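Local coordinates for Alp7A (PDB 5EC0), which binds ADP and probably assembles into nucleotide-dependent actin-like filaments that segregate a plasmid in Bacillus subtilis, at residues A[12-17]-A[23-28]; A[131-136]-A[141-146]; A[309-314]-A[343-348]. All coordinates share one frame; numbering follows the deposited sequence. Where two conformers were deposited one is given.

Contact 1: residues A[12-17]-A[23-28]; sequences NSMYMN and FFELPT. With ADP (adenosine-5'-diphosphate), chain D.
Y15 and L26 form a hydrogen-bonded pair in the antiparallel beta hairpin whose entry loop meets the beta-phosphate of ADP, consistent with the first phosphate loop of the actin fold. The short axes of strands 14-17 and 23-27 approach to 4.6 Å and run 160° apart. Y15 N to L26 O and L26 N to Y15 O are both 2.9 Å. N17 N also donates to F24 O, whereas the return bond from F24 N is weak.

On the face shared by Y15, N17, F24 and L26, Y15 and L26 lie alongside each other and point the same way, with their CD1 atoms 4.1 Å apart. N17 crosses F24 with its amide steeply inclined to the ring, the planes 78° apart, and ND2 above one ring face. That amide's exact place is doubtful, because ND2 also crowds the Y15 ring. F24 puts CG between its backbone N and carbonyl carbon (chi1 67°), which sends the ring across to N17, while Y107 of helix 95-112 meets it edge-to-face. An alanine in place of F24 would probably open a gap against helix 95-112, leaving Y107 without its edge-to-face partner and N17 without a neighbour on that face.

The face of M16 and E25 is built differently. These two run side by side, M16 CG lying 3.7 Å from E25 OE1. M14, bent at chi2 and chi3, curls its CE back to 3.5 Å from L26 C and also touches the E25 carboxylate, whose OE2 makes a salt bridge with R362. T28 OG1, near S13, bonds to the carbonyl of G11. N12 grips the beta-phosphate twice: its backbone N reaches ADP O1B at 2.9 Å, and its ND2 reaches ADP O2B at 2.7 Å.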
loop_
_atom_site.group_PDB
_atom_site.type_symbol
_atom_site.label_atom_id
_atom_site.label_comp_id
_atom_site.label_asym_id
_atom_site.label_seq_id
_atom_site.Cartn_x
_atom_site.Cartn_y
_atom_site.Cartn_z
ATOM N N ASN A 12 4.337 1.648 3.734
ATOM C CA ASN A 12 5.647 1.775 4.349
ATOM C C ASN A 12 6.708 1.136 3.455
ATOM O O ASN A 12 7.870 1.528 3.485
ATOM C CB ASN A 12 5.669 1.126 5.738
ATOM C CG ASN A 12 4.512 1.580 6.627
ATOM O OD1 ASN A 12 4.190 2.765 6.697
ATOM N ND2 ASN A 12 3.890 0.629 7.318
ATOM N N SER A 13 6.290 0.149 2.663
ATOM C CA SER A 13 7.198 -0.608 1.810
ATOM C C SER A 13 7.147 -0.107 0.370
ATOM O O SER A 13 8.180 0.142 -0.255
ATOM C CB SER A 13 6.858 -2.097 1.859
ATOM O OG SER A 13 7.617 -2.835 0.919
ATOM N N MET A 14 5.932 0.047 -0.139
ATOM C CA MET A 14 5.704 0.532 -1.489
ATOM C C MET A 14 4.646 1.638 -1.488
ATOM O O MET A 14 3.634 1.536 -0.816
ATOM C CB MET A 14 5.244 -0.608 -2.418
ATOM C CG MET A 14 6.236 -1.758 -2.616
ATOM S SD MET A 14 7.801 -1.331 -3.430
ATOM C CE MET A 14 7.253 -0.984 -5.083
ATOM N N TYR A 15 4.921 2.697 -2.234
ATOM C CA TYR A 15 3.921 3.611 -2.749
ATOM C C TYR A 15 3.202 2.895 -3.895
ATOM O O TYR A 15 3.861 2.379 -4.786
ATOM C CB TYR A 15 4.594 4.905 -3.244
ATOM C CG TYR A 15 3.718 5.805 -4.085
ATOM C CD1 TYR A 15 3.542 5.569 -5.447
ATOM C CD2 TYR A 15 3.084 6.899 -3.521
ATOM C CE1 TYR A 15 2.738 6.392 -6.218
ATOM C CE2 TYR A 15 2.287 7.744 -4.292
ATOM C CZ TYR A 15 2.110 7.474 -5.636
ATOM O OH TYR A 15 1.326 8.296 -6.395
ATOM N N MET A 16 1.871 2.851 -3.871
ATOM C CA MET A 16 1.122 2.199 -4.944
ATOM C C MET A 16 -0.009 3.100 -5.346
ATOM O O MET A 16 -0.606 3.777 -4.491
ATOM C CB MET A 16 0.589 0.825 -4.504
ATOM C CG MET A 16 1.579 -0.016 -3.676
ATOM S SD MET A 16 0.868 -1.594 -3.219
ATOM C CE MET A 16 -0.565 -1.026 -2.325
ATOM N N ASN A 17 -0.336 3.123 -6.631
ATOM C CA ASN A 17 -1.396 4.038 -6.975
ATOM C C ASN A 17 -2.139 3.481 -8.206
ATOM O O ASN A 17 -1.560 2.786 -9.044
ATOM C CB ASN A 17 -0.797 5.440 -7.231
ATOM C CG ASN A 17 0.032 5.495 -8.501
ATOM O OD1 ASN A 17 -0.508 5.406 -9.603
ATOM N ND2 ASN A 17 1.306 5.270 -8.344
ATOM N N PHE A 23 -2.236 0.680 -12.944
ATOM C CA PHE A 23 -1.408 0.389 -11.777
ATOM C C PHE A 23 0.112 0.523 -12.002
ATOM O O PHE A 23 0.655 0.060 -13.009
ATOM C CB PHE A 23 -1.708 -1.030 -11.270
ATOM C CG PHE A 23 -0.849 -1.451 -10.107
ATOM C CD1 PHE A 23 -1.203 -1.103 -8.805
ATOM C CD2 PHE A 23 0.320 -2.186 -10.315
ATOM C CE1 PHE A 23 -0.410 -1.474 -7.720
ATOM C CE2 PHE A 23 1.128 -2.560 -9.239
ATOM C CZ PHE A 23 0.761 -2.206 -7.936
ATOM N N PHE A 24 0.787 1.169 -11.052
ATOM C CA PHE A 24 2.235 1.033 -10.902
ATOM C C PHE A 24 2.586 1.383 -9.464
ATOM O O PHE A 24 1.766 1.947 -8.739
ATOM C CB PHE A 24 3.024 1.913 -11.902
ATOM C CG PHE A 24 2.886 3.392 -11.667
ATOM C CD1 PHE A 24 3.708 4.046 -10.756
ATOM C CD2 PHE A 24 1.952 4.140 -12.373
ATOM C CE1 PHE A 24 3.593 5.416 -10.542
ATOM C CE2 PHE A 24 1.844 5.518 -12.175
ATOM C CZ PHE A 24 2.668 6.154 -11.252
ATOM N N GLU A 25 3.795 1.022 -9.057
ATOM C CA GLU A 25 4.251 1.247 -7.698
ATOM C C GLU A 25 5.734 1.614 -7.685
ATOM O O GLU A 25 6.451 1.369 -8.647
ATOM C CB GLU A 25 3.993 0.014 -6.826
ATOM C CG GLU A 25 4.434 -1.305 -7.427
ATOM C CD GLU A 25 4.205 -2.486 -6.482
ATOM O OE1 GLU A 25 3.985 -2.247 -5.285
ATOM O OE2 GLU A 25 4.246 -3.656 -6.930
ATOM N N LEU A 26 6.167 2.214 -6.586
ATOM C CA LEU A 26 7.510 2.753 -6.432
ATOM C C LEU A 26 7.972 2.425 -5.044
ATOM O O LEU A 26 7.158 2.421 -4.120
ATOM C CB LEU A 26 7.540 4.283 -6.603
ATOM C CG LEU A 26 7.021 4.981 -7.861
ATOM C CD1 LEU A 26 6.911 6.486 -7.620
ATOM C CD2 LEU A 26 7.947 4.688 -9.024
ATOM N N PRO A 27 9.277 2.178 -4.879
ATOM C CA PRO A 27 9.852 2.096 -3.534
ATOM C C PRO A 27 9.550 3.377 -2.767
ATOM O O PRO A 27 9.511 4.442 -3.383
ATOM C CB PRO A 27 11.351 1.939 -3.795
ATOM C CG PRO A 27 11.434 1.342 -5.159
ATOM C CD PRO A 27 10.263 1.879 -5.932
ATOM N N THR A 28 9.348 3.278 -1.457
ATOM C CA THR A 28 8.903 4.421 -0.646
ATOM C C THR A 28 9.988 5.480 -0.408
ATOM O O THR A 28 9.687 6.634 -0.110
ATOM C CB THR A 28 8.349 3.918 0.720
ATOM O OG1 THR A 28 7.208 3.086 0.487
ATOM C CG2 THR A 28 7.918 5.064 1.620
HETATM P PB ADP D . 3.644 -2.034 4.681
HETATM O O1B ADP D . 2.976 -0.940 3.857
HETATM O O2B ADP D . 3.603 -1.854 6.189
HETATM O O3B ADP D . 5.016 -2.466 4.221
HETATM P PA ADP D . 2.358 -3.972 2.955
HETATM O O1A ADP D . 2.826 -3.078 1.828
HETATM O O2A ADP D . 0.929 -4.484 2.978
HETATM O O3A ADP D . 2.711 -3.331 4.402
HETATM O "O5'" ADP D . 3.320 -5.244 3.033
HETATM C "C5'" ADP D . 4.664 -5.217 2.569
HETATM C "C4'" ADP D . 5.054 -6.678 2.483
HETATM O "O4'" ADP D . 4.417 -7.238 1.339
HETATM C "C3'" ADP D . 6.536 -6.926 2.282
HETATM O "O3'" ADP D . 7.164 -7.240 3.525
HETATM C "C2'" ADP D . 6.594 -8.130 1.362
HETATM O "O2'" ADP D . 7.067 -9.240 2.123
HETATM C "C1'" ADP D . 5.154 -8.382 0.931
HETATM N N9 ADP D . 4.974 -8.570 -0.527
HETATM C C8 ADP D . 4.240 -9.576 -1.049
HETATM N N7 ADP D . 4.228 -9.520 -2.400
HETATM C C5 ADP D . 4.954 -8.449 -2.757
HETATM C C6 ADP D . 5.322 -7.847 -4.053
HETATM N N6 ADP D . 4.881 -8.415 -5.208
HETATM N N1 ADP D . 6.089 -6.735 -4.027
HETATM C C2 ADP D . 6.516 -6.202 -2.859
HETATM N N3 ADP D . 6.223 -6.694 -1.629
HETATM C C4 ADP D . 5.453 -7.816 -1.522
#

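Contact 2: residues A[131-136]-A[141-146]; sequences IWLLKK and SEMQKR
A helix-loop-helix connection, with the short helix 131-134 leading through a brief link into helix 140-149, sets L133 and L134 against M143 and Q144. The nearest CA atoms, those of L134 and M143, are 7.0 Å apart. No hydrogen bond spans the two segments, so the contact is made by side-chain fit, and M143 and L134 contribute most of the 210 Å² buried.

M143 is the side chain that bridges the interval. Its CG stands anti to the backbone N (chi1 -164°) and the next torsion is also extended, which drives the sulfur straight out from helix 140-149; the bend at chi3 then turns the methyl aside. In this conformer SD lies 3.6 Å from L133 CG, the two side chains meeting at a slant, and CE lies 3.5 Å from L133 O. Two conformers were deposited for M143, so these thioether contacts hold for one of them.

The second part of the contact is carried by one methyl branch. L134 CD2 sits 4.0 Å from M143 CB and 3.9 Å from Q144 CG, touching two successive residues of the helix. L134 and Q144 cross at about a right angle, and the methyl touches the aliphatic part of the glutamine at CG. The amide of Q144 has its own anchor, since NE2 donates to the carbonyl of C177.

Around this contact, L129 of strand 119-129 touches both L134 and M143, and I179 of strand 166-179 touches both L134 and Q144. L134, M143 and Q144, which join the helices, thus also touch the two strands, while L133 reaches N90 in a loop.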
loop_
_atom_site.group_PDB
_atom_site.type_symbol
_atom_site.label_atom_id
_atom_site.label_comp_id
_atom_site.label_asym_id
_atom_site.label_seq_id
_atom_site.Cartn_x
_atom_site.Cartn_y
_atom_site.Cartn_z
ATOM N N ILE A 131 -4.314 3.363 10.666
ATOM C CA ILE A 131 -5.033 3.407 11.930
ATOM C C ILE A 131 -4.136 3.857 13.077
ATOM O O ILE A 131 -4.589 4.565 13.986
ATOM C CB ILE A 131 -5.692 2.034 12.231
ATOM C CG1 ILE A 131 -6.800 1.780 11.210
ATOM C CG2 ILE A 131 -6.278 1.971 13.654
ATOM C CD1 ILE A 131 -7.352 0.384 11.243
ATOM N N TRP A 132 -2.858 3.496 13.034
ATOM C CA TRP A 132 -1.982 3.846 14.142
ATOM C C TRP A 132 -1.837 5.368 14.209
ATOM O O TRP A 132 -1.663 5.937 15.283
ATOM C CB TRP A 132 -0.607 3.172 14.016
ATOM C CG TRP A 132 0.246 3.663 12.860
ATOM C CD1 TRP A 132 0.434 3.037 11.656
ATOM C CD2 TRP A 132 1.036 4.869 12.811
ATOM N NE1 TRP A 132 1.287 3.772 10.870
ATOM C CE2 TRP A 132 1.663 4.894 11.546
ATOM C CE3 TRP A 132 1.267 5.914 13.714
ATOM C CZ2 TRP A 132 2.510 5.941 11.160
ATOM C CZ3 TRP A 132 2.104 6.958 13.322
ATOM C CH2 TRP A 132 2.717 6.960 12.056
ATOM N N LEU A 133 -1.905 6.026 13.057
ATOM C CA LEU A 133 -1.858 7.483 13.040
ATOM C C LEU A 133 -3.206 8.111 13.457
ATOM O O LEU A 133 -3.230 9.046 14.233
ATOM C CB LEU A 133 -1.435 7.975 11.656
ATOM C CG LEU A 133 -1.180 9.473 11.541
ATOM C CD1 LEU A 133 -0.326 9.971 12.712
ATOM C CD2 LEU A 133 -0.489 9.768 10.247
ATOM N N LEU A 134 -4.322 7.593 12.947
ATOM C CA LEU A 134 -5.643 8.130 13.297
ATOM C C LEU A 134 -5.991 8.006 14.786
ATOM O O LEU A 134 -6.579 8.915 15.371
ATOM C CB LEU A 134 -6.726 7.446 12.459
ATOM C CG LEU A 134 -6.651 7.831 10.972
ATOM C CD1 LEU A 134 -7.412 6.865 10.078
ATOM C CD2 LEU A 134 -7.143 9.265 10.734
ATOM N N LYS A 135 -5.624 6.888 15.399
ATOM C CA LYS A 135 -5.983 6.616 16.793
ATOM C C LYS A 135 -5.332 7.563 17.794
ATOM O O LYS A 135 -5.751 7.639 18.934
ATOM C CB LYS A 135 -5.618 5.178 17.161
ATOM C CG LYS A 135 -6.507 4.146 16.534
ATOM C CD LYS A 135 -7.786 3.952 17.314
ATOM C CE LYS A 135 -7.575 3.024 18.494
ATOM N NZ LYS A 135 -8.889 2.569 19.038
ATOM N N LYS A 136 -4.302 8.283 17.370
ATOM C CA LYS A 136 -3.656 9.255 18.239
ATOM C C LYS A 136 -4.539 10.476 18.494
ATOM O O LYS A 136 -4.308 11.213 19.437
ATOM C CB LYS A 136 -2.322 9.687 17.640
ATOM C CG LYS A 136 -1.264 8.604 17.715
ATOM C CD LYS A 136 -0.042 8.971 16.902
ATOM C CE LYS A 136 1.221 8.557 17.639
ATOM N NZ LYS A 136 1.077 7.203 18.247
ATOM N N SER A 141 -11.928 12.210 11.469
ATOM C CA SER A 141 -12.375 12.955 10.301
ATOM C C SER A 141 -11.513 14.178 10.035
ATOM O O SER A 141 -11.240 14.518 8.881
ATOM C CB SER A 141 -13.836 13.376 10.475
ATOM O OG SER A 141 -13.981 14.219 11.611
ATOM N N GLU A 142 -11.077 14.830 11.100
ATOM C CA GLU A 142 -10.302 16.065 10.964
ATOM C C GLU A 142 -8.888 15.783 10.458
ATOM O O GLU A 142 -8.347 16.554 9.656
ATOM C CB GLU A 142 -10.252 16.822 12.291
ATOM C CG GLU A 142 -11.625 17.217 12.790
ATOM C CD GLU A 142 -12.403 17.969 11.736
ATOM O OE1 GLU A 142 -11.900 19.003 11.248
ATOM O OE2 GLU A 142 -13.506 17.507 11.372
ATOM N N MET A 143 -8.281 14.692 10.910
ATOM C CA MET A 143 -6.977 14.302 10.381
ATOM C C MET A 143 -7.123 13.915 8.909
ATOM O O MET A 143 -6.296 14.290 8.074
ATOM C CB MET A 143 -6.358 13.147 11.181
ATOM C CG MET A 143 -4.843 12.978 10.917
ATOM S SD MET A 143 -3.989 11.701 11.881
ATOM C CE MET A 143 -4.114 12.341 13.558
ATOM N N GLN A 144 -8.182 13.178 8.585
ATOM C CA GLN A 144 -8.405 12.770 7.189
ATOM C C GLN A 144 -8.623 14.005 6.292
ATOM O O GLN A 144 -8.149 14.045 5.158
ATOM C CB GLN A 144 -9.605 11.817 7.067
ATOM C CG GLN A 144 -9.524 10.521 7.879
ATOM C CD GLN A 144 -10.860 9.755 7.912
ATOM O OE1 GLN A 144 -11.430 9.532 8.979
ATOM N NE2 GLN A 144 -11.357 9.350 6.738
ATOM N N LYS A 145 -9.342 15.006 6.806
ATOM C CA LYS A 145 -9.524 16.270 6.089
ATOM C C LYS A 145 -8.195 17.018 5.843
ATOM O O LYS A 145 -7.966 17.536 4.754
ATOM C CB LYS A 145 -10.503 17.193 6.844
ATOM C CG LYS A 145 -11.981 16.879 6.599
ATOM C CD LYS A 145 -12.875 18.019 7.058
ATOM C CE LYS A 145 -13.860 17.579 8.135
ATOM N NZ LYS A 145 -14.672 18.725 8.663
ATOM N N ARG A 146 -7.332 17.085 6.851
ATOM C CA ARG A 146 -6.034 17.719 6.661
ATOM C C ARG A 146 -5.195 16.926 5.651
ATOM O O ARG A 146 -4.478 17.509 4.832
ATOM C CB ARG A 146 -5.289 17.873 7.996
ATOM C CG ARG A 146 -5.918 18.915 8.943
ATOM C CD ARG A 146 -5.034 19.240 10.158
ATOM N NE ARG A 146 -5.045 18.166 11.150
ATOM C CZ ARG A 146 -5.938 18.059 12.133
ATOM N NH1 ARG A 146 -6.908 18.963 12.267
ATOM N NH2 ARG A 146 -5.864 17.041 12.976
#

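Contact 3: residues A[309-314]-A[343-348]; sequences QAENTF and EERYGR
As modelled, E311 OE1 takes two N-H groups of R345, though the position of this oxygen is not secure. The pair joins helix 292-313 to helix 335-346, both within the Alp7A C-terminal domain of the actin-ATPase clan and away from the ADP site. In the model R345 NE donates to E311 OE1 over 3.3 Å with an N-H...O angle of 162°, as part of a salt bridge. R345 NH2 adds a weak second bond to E311 OE1, modelled at 3.5 Å. The shared oxygen lies at the edge of the guanidinium and near its plane. The carboxylate itself is turned well out of that plane, by 59°, so this is not the flat pairing of two nitrogens with two oxygens.

The side chains approach from opposite directions, and extension accounts for their span: E311 has CG anti to its backbone N (chi1 -175°) and stays extended beyond it, while R345 is extended from CG to NE. Y346 also comes toward E311 with the edge of its ring, but its hydroxyl is modelled implausibly close to E311 OE1, which is why the salt-bridge lengths are doubtful. R345 CB lies 4.0 Å above one face of the Y346 ring, over its centre. H355 meets that ring with nearly parallel planes, and I307 touches it.

Just beyond Y346 the helix stops at G347, whose positive phi suits glycine. With 118 Å² buried and the charges near the surface, water probably competes for both ions, so a salt bridge in which two N-H groups share one oxygen is likely to be a modest electrostatic tie between the ends of two helices.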
loop_
_atom_site.group_PDB
_atom_site.type_symbol
_atom_site.label_atom_id
_atom_site.label_comp_id
_atom_site.label_asym_id
_atom_site.label_seq_id
_atom_site.Cartn_x
_atom_site.Cartn_y
_atom_site.Cartn_z
ATOM N N GLN A 309 -2.795 -12.886 18.078
ATOM C CA GLN A 309 -3.073 -11.463 18.239
ATOM C C GLN A 309 -4.495 -11.138 17.784
ATOM O O GLN A 309 -5.245 -10.476 18.496
ATOM C CB GLN A 309 -2.075 -10.613 17.446
ATOM C CG GLN A 309 -0.790 -10.241 18.174
ATOM C CD GLN A 309 0.156 -9.407 17.296
ATOM O OE1 GLN A 309 -0.187 -9.019 16.166
ATOM N NE2 GLN A 309 1.349 -9.130 17.815
ATOM N N ALA A 310 -4.858 -11.615 16.596
ATOM C CA ALA A 310 -6.159 -11.323 16.010
ATOM C C ALA A 310 -7.275 -11.894 16.863
ATOM O O ALA A 310 -8.294 -11.241 17.104
ATOM C CB ALA A 310 -6.243 -11.876 14.597
ATOM N N GLU A 311 -7.070 -13.125 17.314
ATOM C CA GLU A 311 -8.018 -13.798 18.186
ATOM C C GLU A 311 -8.238 -12.987 19.467
ATOM O O GLU A 311 -9.362 -12.869 19.952
ATOM C CB GLU A 311 -7.521 -15.214 18.514
ATOM C CG GLU A 311 -8.500 -16.065 19.329
ATOM C CD GLU A 311 -7.998 -17.484 19.551
ATOM O OE1 GLU A 311 -7.247 -17.988 18.686
ATOM O OE2 GLU A 311 -8.353 -18.094 20.584
ATOM N N ASN A 312 -7.162 -12.413 20.000
ATOM C CA ASN A 312 -7.222 -11.727 21.296
ATOM C C ASN A 312 -7.545 -10.239 21.207
ATOM O O ASN A 312 -7.809 -9.593 22.219
ATOM C CB ASN A 312 -5.901 -11.892 22.043
ATOM C CG ASN A 312 -5.628 -13.324 22.431
ATOM O OD1 ASN A 312 -6.553 -14.091 22.709
ATOM N ND2 ASN A 312 -4.350 -13.697 22.460
ATOM N N THR A 313 -7.503 -9.699 19.996
ATOM C CA THR A 313 -7.709 -8.273 19.797
ATOM C C THR A 313 -9.162 -7.921 20.024
ATOM O O THR A 313 -9.481 -6.938 20.680
ATOM C CB THR A 313 -7.288 -7.839 18.383
ATOM O OG1 THR A 313 -5.859 -7.785 18.314
ATOM C CG2 THR A 313 -7.855 -6.469 18.048
ATOM N N PHE A 314 -10.044 -8.731 19.459
ATOM C CA PHE A 314 -11.471 -8.535 19.634
ATOM C C PHE A 314 -12.014 -9.819 20.250
ATOM O O PHE A 314 -12.239 -10.812 19.547
ATOM C CB PHE A 314 -12.166 -8.204 18.302
ATOM C CG PHE A 314 -11.681 -6.928 17.653
ATOM C CD1 PHE A 314 -11.905 -5.696 18.256
ATOM C CD2 PHE A 314 -11.015 -6.961 16.431
ATOM C CE1 PHE A 314 -11.457 -4.520 17.660
ATOM C CE2 PHE A 314 -10.562 -5.788 15.822
ATOM C CZ PHE A 314 -10.783 -4.570 16.434
ATOM N N GLU A 343 -5.737 -24.506 10.981
ATOM C CA GLU A 343 -6.208 -25.876 10.997
ATOM C C GLU A 343 -5.738 -26.604 12.249
ATOM O O GLU A 343 -6.494 -27.382 12.825
ATOM C CB GLU A 343 -5.750 -26.629 9.758
ATOM C CG GLU A 343 -6.395 -28.002 9.680
ATOM C CD GLU A 343 -5.864 -28.839 8.549
ATOM O OE1 GLU A 343 -6.083 -28.460 7.381
ATOM O OE2 GLU A 343 -5.239 -29.885 8.831
ATOM N N GLU A 344 -4.499 -26.351 12.674
ATOM C CA GLU A 344 -3.962 -26.980 13.894
ATOM C C GLU A 344 -4.690 -26.488 15.134
ATOM O O GLU A 344 -4.858 -27.216 16.105
ATOM C CB GLU A 344 -2.463 -26.695 14.065
ATOM C CG GLU A 344 -1.527 -27.428 13.119
ATOM C CD GLU A 344 -0.066 -27.038 13.342
ATOM O OE1 GLU A 344 0.178 -25.968 13.948
ATOM O OE2 GLU A 344 0.833 -27.800 12.928
ATOM N N ARG A 345 -5.120 -25.235 15.082
ATOM C CA ARG A 345 -5.616 -24.540 16.248
ATOM C C ARG A 345 -7.128 -24.683 16.407
ATOM O O ARG A 345 -7.631 -24.752 17.525
ATOM C CB ARG A 345 -5.217 -23.063 16.151
ATOM C CG ARG A 345 -4.989 -22.366 17.469
ATOM C CD ARG A 345 -4.440 -20.963 17.240
ATOM N NE ARG A 345 -4.768 -20.063 18.343
ATOM C CZ ARG A 345 -4.066 -19.981 19.467
ATOM N NH1 ARG A 345 -2.999 -20.755 19.641
ATOM N NH2 ARG A 345 -4.434 -19.138 20.419
ATOM N N TYR A 346 -7.855 -24.731 15.293
ATOM C CA TYR A 346 -9.317 -24.732 15.352
ATOM C C TYR A 346 -9.963 -25.925 14.645
ATOM O O TYR A 346 -11.189 -26.092 14.680
ATOM C CB TYR A 346 -9.874 -23.437 14.748
ATOM C CG TYR A 346 -9.236 -22.157 15.259
ATOM C CD1 TYR A 346 -9.366 -21.774 16.592
ATOM C CD2 TYR A 346 -8.521 -21.320 14.400
ATOM C CE1 TYR A 346 -8.790 -20.600 17.063
ATOM C CE2 TYR A 346 -7.948 -20.141 14.857
ATOM C CZ TYR A 346 -8.083 -19.785 16.192
ATOM O OH TYR A 346 -7.514 -18.614 16.656
ATOM N N GLY A 347 -9.151 -26.750 13.994
ATOM C CA GLY A 347 -9.686 -27.824 13.175
ATOM C C GLY A 347 -9.881 -27.382 11.735
ATOM O O GLY A 347 -9.906 -26.185 11.447
ATOM N N ARG A 348 -10.021 -28.346 10.828
ATOM C CA ARG A 348 -10.088 -28.049 9.397
ATOM C C ARG A 348 -11.331 -27.253 8.998
ATOM O O ARG A 348 -11.246 -26.305 8.212
ATOM C CB ARG A 348 -10.023 -29.346 8.589
ATOM C CG ARG A 348 -9.952 -29.139 7.083
ATOM C CD ARG A 348 -11.172 -29.745 6.410
ATOM N NE ARG A 348 -11.182 -29.553 4.961
ATOM C CZ ARG A 348 -11.965 -30.228 4.120
ATOM N NH1 ARG A 348 -11.904 -29.981 2.819
ATOM N NH2 ARG A 348 -12.803 -31.155 4.575
#

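From the N terminus, contact 1 closes the tight turn between strands 14-19 and 22-33, with five residues between its segments. Contact 2 follows and, with four residues between its segments, joins helices 131-134 and 140-149 beside strands 119-129 and 166-179 of the sheet that also holds the hairpin. Contact 3 closes a longer loop of 28 residues, which includes strand 322-327, and ties helix 335-346 to helix 292-313, which packs on strands 207-213 and 218-223. The three are in series; none nests or crosses. Their centres lie about 21 Å apart for contacts 1 and 2, and about 30 Å for contacts 2 and 3. Contact 1 alone touches the nucleotide, and contact 3 lies at the periphery.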